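Local coordinates for non-toxic crystal protein (Bacillus thuringiensis, PDB 2D42), which is a non-toxic parasporal crystal protein whose elongated, strand-rich fold closely resembles that of beta-pore-forming toxins of the aerolysin/epsilon-toxin type, at residues M14-A17 with Q21-Y24; E10-Q15 with Q195-I200; I3-E8 with I35-L40. All coordinates share one frame; numbering follows the deposited sequence.

Interaction 1: residues M14-A17 with Q21-Y24; sequences MQYA and QYTY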
loop_
_atom_site.group_PDB
_atom_site.type_symbol
_atom_site.label_atom_id
_atom_site.label_comp_id
_atom_site.label_asym_id
_atom_site.label_seq_id
_atom_site.Cartn_x
_atom_site.Cartn_y
_atom_site.Cartn_z
ATOM N N MET A 14 0.936 21.848 -27.493
ATOM C CA MET A 14 0.964 21.635 -28.928
ATOM C C MET A 14 -0.356 22.014 -29.588
ATOM O O MET A 14 -0.361 22.590 -30.678
ATOM C CB MET A 14 1.329 20.186 -29.227
ATOM C CG MET A 14 2.785 19.891 -28.931
ATOM S SD MET A 14 3.262 18.196 -29.276
ATOM C CE MET A 14 3.196 18.196 -31.089
ATOM N N GLN A 15 -1.471 21.717 -28.927
ATOM C CA GLN A 15 -2.785 22.055 -29.474
ATOM C C GLN A 15 -3.033 23.553 -29.346
ATOM O O GLN A 15 -3.615 24.173 -30.237
ATOM C CB GLN A 15 -3.898 21.273 -28.756
ATOM C CG GLN A 15 -4.101 21.604 -27.267
ATOM C CD GLN A 15 -5.059 22.772 -27.015
ATOM O OE1 GLN A 15 -5.270 23.181 -25.868
ATOM N NE2 GLN A 15 -5.649 23.304 -28.086
ATOM N N TYR A 16 -2.585 24.128 -28.235
ATOM C CA TYR A 16 -2.756 25.552 -27.994
ATOM C C TYR A 16 -1.999 26.341 -29.065
ATOM O O TYR A 16 -2.495 27.345 -29.582
ATOM C CB TYR A 16 -2.220 25.906 -26.612
ATOM C CG TYR A 16 -2.454 27.336 -26.194
ATOM C CD1 TYR A 16 -3.578 27.692 -25.449
ATOM C CD2 TYR A 16 -1.533 28.331 -26.511
ATOM C CE1 TYR A 16 -3.771 29.004 -25.023
ATOM C CE2 TYR A 16 -1.713 29.639 -26.094
ATOM C CZ TYR A 16 -2.829 29.970 -25.347
ATOM O OH TYR A 16 -2.979 31.261 -24.900
ATOM N N ALA A 17 -0.799 25.865 -29.393
ATOM C CA ALA A 17 0.055 26.499 -30.395
ATOM C C ALA A 17 -0.623 26.534 -31.760
ATOM O O ALA A 17 -0.726 27.587 -32.392
ATOM C CB ALA A 17 1.382 25.754 -30.495
ATOM N N GLN A 21 -1.868 29.901 -33.686
ATOM C CA GLN A 21 -0.920 30.167 -34.760
ATOM C C GLN A 21 0.516 30.390 -34.280
ATOM O O GLN A 21 1.278 31.134 -34.903
ATOM C CB GLN A 21 -1.393 31.374 -35.582
ATOM C CG GLN A 21 -2.900 31.389 -35.822
ATOM C CD GLN A 21 -3.418 30.082 -36.403
ATOM O OE1 GLN A 21 -4.583 29.721 -36.207
ATOM N NE2 GLN A 21 -2.558 29.371 -37.129
ATOM N N TYR A 22 0.882 29.746 -33.175
ATOM C CA TYR A 22 2.229 29.857 -32.630
ATOM C C TYR A 22 2.987 28.584 -32.929
ATOM O O TYR A 22 2.414 27.592 -33.375
ATOM C CB TYR A 22 2.222 29.980 -31.109
ATOM C CG TYR A 22 1.536 31.175 -30.509
ATOM C CD1 TYR A 22 1.475 32.390 -31.183
ATOM C CD2 TYR A 22 1.025 31.111 -29.212
ATOM C CE1 TYR A 22 0.926 33.518 -30.576
ATOM C CE2 TYR A 22 0.476 32.230 -28.597
ATOM C CZ TYR A 22 0.432 33.430 -29.285
ATOM O OH TYR A 22 -0.086 34.542 -28.667
ATOM N N THR A 23 4.285 28.609 -32.662
ATOM C CA THR A 23 5.104 27.421 -32.822
ATOM C C THR A 23 5.415 26.955 -31.401
ATOM O O THR A 23 5.927 27.731 -30.590
ATOM C CB THR A 23 6.421 27.711 -33.545
ATOM O OG1 THR A 23 6.148 28.044 -34.914
ATOM C CG2 THR A 23 7.326 26.486 -33.494
ATOM N N TYR A 24 5.076 25.704 -31.093
ATOM C CA TYR A 24 5.328 25.154 -29.763
ATOM C C TYR A 24 6.822 25.024 -29.583
ATOM O O TYR A 24 7.496 24.367 -30.376
ATOM C CB TYR A 24 4.676 23.778 -29.602
ATOM C CG TYR A 24 5.071 23.046 -28.328
ATOM C CD1 TYR A 24 4.524 23.398 -27.088
ATOM C CD2 TYR A 24 5.991 22.002 -28.365
ATOM C CE1 TYR A 24 4.882 22.716 -25.918
ATOM C CE2 TYR A 24 6.359 21.316 -27.206
ATOM C CZ TYR A 24 5.801 21.676 -25.989
ATOM O OH TYR A 24 6.158 20.976 -24.862
#
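Tyr24 lays one face of its ring against the aliphatic part of Met14, a CH-pi contact combined with a Met-aromatic one. Met14 CG is 4.0 Å from the centroid of the Tyr24 ring and only 18° off the ring normal, so the methylene sits over the face, displaced toward the rim. The sulfur is further out: SD of Met14 lies 5.2 Å from the same centroid of Tyr24, in an oblique position. With CG of Tyr24 anti to the backbone N (chi1 171°), the ring is turned toward the helix, where Met14 CG meets its face. At its polar end the hydroxyl is hydrogen-bonded to Ser27.

Ala17, the buried member, works through both its methyl and its carbonyl. Its CB packs 3.9 Å from Tyr24 CB, and Ala17 CB also comes within 3.7 Å of Tyr24 N. The carbonyl O of Ala17 accepts from Tyr22 N at 2.8 Å with a fairly straight N-H...O angle of 155°. The donor is tilted from the carbonyl plane, and Ala17 and Tyr22 are also the closest CA pair at 4.6 Å. Gln21, just before this donor, has a left-handed backbone conformation, with positive phi, in keeping with a sharp change of direction.

The rings of Tyr16 and Tyr22 meet more loosely, CE2 of Tyr16 being 4.2 Å from CE2 of Tyr22 in an oblique approach. Tyr16 also stacks on His20 and meets Tyr181, while Thr23 pairs by backbone bonds with Tyr182. Together these contacts define a helix-turn-strand connection, in which the C-terminal part of helix 5-19 reverses into strand 23-29 of the large sheet.

Interaction 2: residues E10-Q15 with Q195-I200; sequences EIYGMQ and QRVNII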
loop_
_atom_site.group_PDB
_atom_site.type_symbol
_atom_site.label_atom_id
_atom_site.label_comp_id
_atom_site.label_asym_id
_atom_site.label_seq_id
_atom_site.Cartn_x
_atom_site.Cartn_y
_atom_site.Cartn_z
ATOM N N GLU A 10 2.588 18.867 -22.538
ATOM C CA GLU A 10 3.102 18.971 -23.899
ATOM C C GLU A 10 1.940 18.910 -24.902
ATOM O O GLU A 10 1.874 19.710 -25.837
ATOM C CB GLU A 10 4.102 17.838 -24.158
ATOM C CG GLU A 10 4.873 17.943 -25.464
ATOM C CD GLU A 10 5.854 16.796 -25.637
ATOM O OE1 GLU A 10 5.399 15.635 -25.743
ATOM O OE2 GLU A 10 7.077 17.050 -25.658
ATOM N N ILE A 11 1.020 17.971 -24.696
ATOM C CA ILE A 11 -0.135 17.827 -25.584
ATOM C C ILE A 11 -0.965 19.104 -25.578
ATOM O O ILE A 11 -1.393 19.590 -26.626
ATOM C CB ILE A 11 -1.034 16.648 -25.150
ATOM C CG1 ILE A 11 -0.287 15.328 -25.357
ATOM C CG2 ILE A 11 -2.339 16.671 -25.928
ATOM C CD1 ILE A 11 -1.029 14.101 -24.836
ATOM N N TYR A 12 -1.200 19.642 -24.389
ATOM C CA TYR A 12 -1.964 20.868 -24.264
ATOM C C TYR A 12 -1.276 22.013 -25.014
ATOM O O TYR A 12 -1.924 22.772 -25.727
ATOM C CB TYR A 12 -2.109 21.257 -22.797
ATOM C CG TYR A 12 -2.728 22.618 -22.609
ATOM C CD1 TYR A 12 -4.111 22.779 -22.591
ATOM C CD2 TYR A 12 -1.927 23.754 -22.467
ATOM C CE1 TYR A 12 -4.685 24.040 -22.431
ATOM C CE2 TYR A 12 -2.489 25.021 -22.309
ATOM C CZ TYR A 12 -3.867 25.156 -22.288
ATOM O OH TYR A 12 -4.432 26.399 -22.096
ATOM N N GLY A 13 0.037 22.130 -24.831
ATOM C CA GLY A 13 0.799 23.185 -25.479
ATOM C C GLY A 13 0.826 23.070 -26.991
ATOM O O GLY A 13 0.750 24.072 -27.696
ATOM N N MET A 14 0.936 21.848 -27.493
ATOM C CA MET A 14 0.964 21.635 -28.928
ATOM C C MET A 14 -0.356 22.014 -29.588
ATOM O O MET A 14 -0.361 22.590 -30.678
ATOM C CB MET A 14 1.329 20.186 -29.227
ATOM C CG MET A 14 2.785 19.891 -28.931
ATOM S SD MET A 14 3.262 18.196 -29.276
ATOM C CE MET A 14 3.196 18.196 -31.089
ATOM N N GLN A 15 -1.471 21.717 -28.927
ATOM C CA GLN A 15 -2.785 22.055 -29.474
ATOM C C GLN A 15 -3.033 23.553 -29.346
ATOM O O GLN A 15 -3.615 24.173 -30.237
ATOM C CB GLN A 15 -3.898 21.273 -28.756
ATOM C CG GLN A 15 -4.101 21.604 -27.267
ATOM C CD GLN A 15 -5.059 22.772 -27.015
ATOM O OE1 GLN A 15 -5.270 23.181 -25.868
ATOM N NE2 GLN A 15 -5.649 23.304 -28.086
ATOM N N GLN A 195 3.844 31.257 -21.320
ATOM C CA GLN A 195 2.580 31.097 -20.622
ATOM C C GLN A 195 2.710 30.181 -19.403
ATOM O O GLN A 195 3.365 29.140 -19.473
ATOM C CB GLN A 195 1.541 30.530 -21.609
ATOM C CG GLN A 195 0.253 29.994 -20.984
ATOM C CD GLN A 195 -0.629 29.223 -21.977
ATOM O OE1 GLN A 195 -0.159 28.348 -22.711
ATOM N NE2 GLN A 195 -1.920 29.538 -21.984
ATOM N N ARG A 196 2.121 30.585 -18.279
ATOM C CA ARG A 196 2.125 29.735 -17.081
ATOM C C ARG A 196 0.704 29.196 -17.011
ATOM O O ARG A 196 -0.245 29.971 -16.924
ATOM C CB ARG A 196 2.411 30.518 -15.796
ATOM C CG ARG A 196 2.200 29.677 -14.531
ATOM C CD ARG A 196 2.268 30.501 -13.243
ATOM N NE ARG A 196 3.618 30.967 -12.969
ATOM C CZ ARG A 196 3.981 32.244 -12.940
ATOM N NH1 ARG A 196 3.089 33.199 -13.164
ATOM N NH2 ARG A 196 5.246 32.564 -12.706
ATOM N N VAL A 197 0.558 27.875 -17.063
ATOM C CA VAL A 197 -0.764 27.263 -17.029
ATOM C C VAL A 197 -1.003 26.443 -15.777
ATOM O O VAL A 197 -0.074 25.860 -15.213
ATOM C CB VAL A 197 -0.986 26.329 -18.235
ATOM C CG1 VAL A 197 -0.842 27.113 -19.531
ATOM C CG2 VAL A 197 0.014 25.172 -18.192
ATOM N N ASN A 198 -2.259 26.399 -15.351
ATOM C CA ASN A 198 -2.633 25.628 -14.183
ATOM C C ASN A 198 -2.815 24.203 -14.711
ATOM O O ASN A 198 -3.447 23.999 -15.753
ATOM C CB ASN A 198 -3.949 26.153 -13.615
ATOM C CG ASN A 198 -4.253 25.601 -12.237
ATOM O OD1 ASN A 198 -4.030 24.421 -11.957
ATOM N ND2 ASN A 198 -4.784 26.454 -11.372
ATOM N N ILE A 199 -2.260 23.220 -14.009
ATOM C CA ILE A 199 -2.385 21.837 -14.457
ATOM C C ILE A 199 -3.846 21.389 -14.560
ATOM O O ILE A 199 -4.169 20.505 -15.350
ATOM C CB ILE A 199 -1.607 20.868 -13.528
ATOM C CG1 ILE A 199 -1.515 19.481 -14.182
ATOM C CG2 ILE A 199 -2.305 20.758 -12.166
ATOM C CD1 ILE A 199 -0.763 19.470 -15.517
ATOM N N ILE A 200 -4.739 22.001 -13.784
ATOM C CA ILE A 200 -6.147 21.605 -13.849
ATOM C C ILE A 200 -6.775 22.006 -15.181
ATOM O O ILE A 200 -7.674 21.327 -15.684
ATOM C CB ILE A 200 -6.980 22.216 -12.690
ATOM C CG1 ILE A 200 -7.111 23.729 -12.863
ATOM C CG2 ILE A 200 -6.331 21.873 -11.346
ATOM C CD1 ILE A 200 -8.013 24.382 -11.828
#
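Tyr12 reaches from helix 5-19 to strand 189-198, making a small helix-on-sheet contact in the elongated beta fold of this aerolysin/epsilon-toxin relative. Only 96 Å² is buried between the two segments, and a single aromatic side chain supplies nearly all of the helix's share.

The apolar component is the approach of Tyr12 CE2 to Val197 CG1, 3.8 Å apart. The methyl comes obliquely to the ring, and the two side chains run past each other in opposite directions. Tyr12 has CG anti to its own amide nitrogen (chi1 172°), which carries the ring outward from the helix toward the strand. The same ring also touches Val202, Ala205 and Asn206 of helix 199-206 and Ile179 of strand 150-185, so it is wedged where helix and sheet meet.

The polar component is proximity without a hydrogen bond across the contact. The Gln195 side chain, extended beyond CG, crosses Tyr12 at about a right angle, with the amide and ring planes 39° apart. Its OE1 lies near the plane of the Tyr12 ring, at the edge, 4.1 Å from Tyr12 CE2. That oxygen has its hydrogen bond with the hydroxyl of Tyr181, which ties the amide to the adjacent strand. The amide nitrogen NE2 of Gln195 is 4.0 Å from Tyr12 OH.

Capping is the third kind of interaction, local to 195-200, where strand gives way to helix. Asn198 occupies the N-cap of helix 199-206, and its ND2 is bonded to Asn218. Its OD1 accepts from Ile200 N at 3.1 Å with an N-H...O angle of 172°, the donor lying above the carbonyl plane.

Interaction 3: residues I3-E8 with I35-L40; sequences INLLRE and IRIAGL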
loop_
_atom_site.group_PDB
_atom_site.type_symbol
_atom_site.label_atom_id
_atom_site.label_comp_id
_atom_site.label_asym_id
_atom_site.label_seq_id
_atom_site.Cartn_x
_atom_site.Cartn_y
_atom_site.Cartn_z
ATOM N N ILE A 3 -0.668 7.936 -16.208
ATOM C CA ILE A 3 -0.846 9.211 -16.891
ATOM C C ILE A 3 0.390 10.057 -16.611
ATOM O O ILE A 3 0.712 10.322 -15.460
ATOM C CB ILE A 3 -2.078 9.973 -16.373
ATOM C CG1 ILE A 3 -3.367 9.241 -16.775
ATOM C CG2 ILE A 3 -2.053 11.420 -16.896
ATOM C CD1 ILE A 3 -3.627 9.181 -18.266
ATOM N N ASN A 4 1.099 10.466 -17.658
ATOM C CA ASN A 4 2.279 11.296 -17.461
ATOM C C ASN A 4 1.847 12.756 -17.564
ATOM O O ASN A 4 1.509 13.233 -18.649
ATOM C CB ASN A 4 3.341 10.999 -18.520
ATOM C CG ASN A 4 4.626 11.743 -18.258
ATOM O OD1 ASN A 4 5.623 11.157 -17.848
ATOM N ND2 ASN A 4 4.603 13.049 -18.469
ATOM N N LEU A 5 1.865 13.460 -16.438
ATOM C CA LEU A 5 1.437 14.853 -16.407
ATOM C C LEU A 5 2.224 15.800 -17.308
ATOM O O LEU A 5 1.649 16.752 -17.846
ATOM C CB LEU A 5 1.440 15.368 -14.964
ATOM C CG LEU A 5 0.418 14.652 -14.069
ATOM C CD1 LEU A 5 0.635 15.035 -12.620
ATOM C CD2 LEU A 5 -0.997 15.003 -14.508
ATOM N N LEU A 6 3.525 15.559 -17.465
ATOM C CA LEU A 6 4.349 16.406 -18.330
ATOM C C LEU A 6 3.959 16.187 -19.787
ATOM O O LEU A 6 3.986 17.113 -20.596
ATOM C CB LEU A 6 5.836 16.095 -18.137
ATOM C CG LEU A 6 6.442 16.562 -16.811
ATOM C CD1 LEU A 6 7.886 16.115 -16.734
ATOM C CD2 LEU A 6 6.354 18.074 -16.705
ATOM N N ARG A 7 3.599 14.950 -20.112
ATOM C CA ARG A 7 3.169 14.596 -21.458
ATOM C C ARG A 7 1.857 15.327 -21.765
ATOM O O ARG A 7 1.670 15.854 -22.868
ATOM C CB ARG A 7 2.978 13.078 -21.559
ATOM C CG ARG A 7 2.285 12.601 -22.826
ATOM C CD ARG A 7 3.042 13.006 -24.080
ATOM N NE ARG A 7 2.285 12.667 -25.281
ATOM C CZ ARG A 7 2.462 13.243 -26.468
ATOM N NH1 ARG A 7 3.377 14.194 -26.620
ATOM N NH2 ARG A 7 1.714 12.875 -27.502
ATOM N N GLU A 8 0.954 15.361 -20.784
ATOM C CA GLU A 8 -0.324 16.049 -20.943
ATOM C C GLU A 8 -0.068 17.543 -21.181
ATOM O O GLU A 8 -0.755 18.176 -21.982
ATOM C CB GLU A 8 -1.197 15.885 -19.690
ATOM C CG GLU A 8 -1.641 14.459 -19.377
ATOM C CD GLU A 8 -2.531 13.856 -20.459
ATOM O OE1 GLU A 8 -3.480 14.535 -20.913
ATOM O OE2 GLU A 8 -2.286 12.694 -20.843
ATOM N N ILE A 35 4.163 21.111 -10.725
ATOM C CA ILE A 35 3.075 20.176 -10.956
ATOM C C ILE A 35 3.347 19.156 -9.865
ATOM O O ILE A 35 4.455 18.646 -9.769
ATOM C CB ILE A 35 3.219 19.487 -12.321
ATOM C CG1 ILE A 35 2.986 20.503 -13.441
ATOM C CG2 ILE A 35 2.238 18.318 -12.425
ATOM C CD1 ILE A 35 3.362 19.992 -14.808
ATOM N N ARG A 36 2.366 18.864 -9.025
ATOM C CA ARG A 36 2.630 17.911 -7.970
ATOM C C ARG A 36 1.506 16.933 -7.685
ATOM O O ARG A 36 0.357 17.135 -8.069
ATOM C CB ARG A 36 3.005 18.640 -6.671
ATOM C CG ARG A 36 1.835 19.236 -5.922
ATOM C CD ARG A 36 2.230 19.624 -4.490
ATOM N NE ARG A 36 3.300 20.620 -4.466
ATOM C CZ ARG A 36 4.552 20.384 -4.076
ATOM N NH1 ARG A 36 4.919 19.177 -3.663
ATOM N NH2 ARG A 36 5.444 21.365 -4.099
ATOM N N ILE A 37 1.881 15.872 -6.985
ATOM C CA ILE A 37 0.979 14.813 -6.580
ATOM C C ILE A 37 1.029 14.838 -5.067
ATOM O O ILE A 37 2.113 14.803 -4.484
ATOM C CB ILE A 37 1.477 13.444 -7.112
ATOM C CG1 ILE A 37 1.126 13.323 -8.597
ATOM C CG2 ILE A 37 0.889 12.299 -6.280
ATOM C CD1 ILE A 37 1.816 12.163 -9.296
ATOM N N ALA A 38 -0.139 14.918 -4.440
ATOM C CA ALA A 38 -0.228 14.969 -2.986
ATOM C C ALA A 38 -1.430 14.208 -2.443
ATOM O O ALA A 38 -2.338 13.839 -3.192
ATOM C CB ALA A 38 -0.306 16.431 -2.530
ATOM N N GLY A 39 -1.436 13.995 -1.131
ATOM C CA GLY A 39 -2.543 13.308 -0.494
ATOM C C GLY A 39 -2.744 11.894 -1.004
ATOM O O GLY A 39 -3.869 11.460 -1.229
ATOM N N LEU A 40 -1.645 11.182 -1.206
ATOM C CA LEU A 40 -1.703 9.799 -1.679
ATOM C C LEU A 40 -2.588 8.926 -0.785
ATOM O O LEU A 40 -2.408 8.885 0.432
ATOM C CB LEU A 40 -0.299 9.218 -1.696
ATOM C CG LEU A 40 0.360 8.791 -3.004
ATOM C CD1 LEU A 40 -0.283 9.440 -4.211
ATOM C CD2 LEU A 40 1.831 9.136 -2.894
#
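Leu5 CG and Ile35 CG1 both stand anti to the carbonyl carbon (chi1 -65° and -69°), and in Ile35 this leaves CG2 anti to the backbone N. That methyl then faces the leucine in an apolar helix-on-sheet contact, between the first turn of helix 5-19 and the residues leading into and beginning strand 36-43 in the large beta sheet.

Leu5 CD1 lies 3.7 Å from Ile35 CG2, and the same methyl of Ile35 also meets Leu5 CB at 4.0 Å. The two side chains thus overlap alongside, running in opposite directions, with contact at both the root and the end of the leucine. No hydrogen bond links the segments; the nearest CA atoms, those of Leu5 and Ile35, remain 7.8 Å apart, so side chains alone bridge the gap.

Leu5 also packs on Val93, Val173 and Leu203, placing it among two strands and helix 199-206. Ile35 N is hydrogen-bonded to the hydroxyl of Ser29, and Arg36 and Ala38 pair with strand 150-185. Two further approaches widen the patch: Ile37 CG1 is 4.4 Å from Leu5 CD1, and Leu6 CD2 meets Ile35 CD1 at 4.0 Å.

All three contacts use helix 5-19 and reach the same large mixed sheet, on one side of the chain's centre. Interaction 3 takes the start of the helix, interaction 2 its middle and interaction 1 its C-terminal part; the centres are about 13 Å apart for 2 and 3, and about 10 Å for 1 and 2. Interaction 1 is nested in the chain loop closed by 3, whereas 2 and 3 alternate along the sequence. Neighbours touch: Tyr16 packs on Gln195, and Ile199 CD1 lies 4.2 Å from Ile35 CD1. The helix is therefore held along its length against strands near and distant in sequence, from about 19 Å (interaction 3) to 40 Å (interaction 1) from the chain's centre.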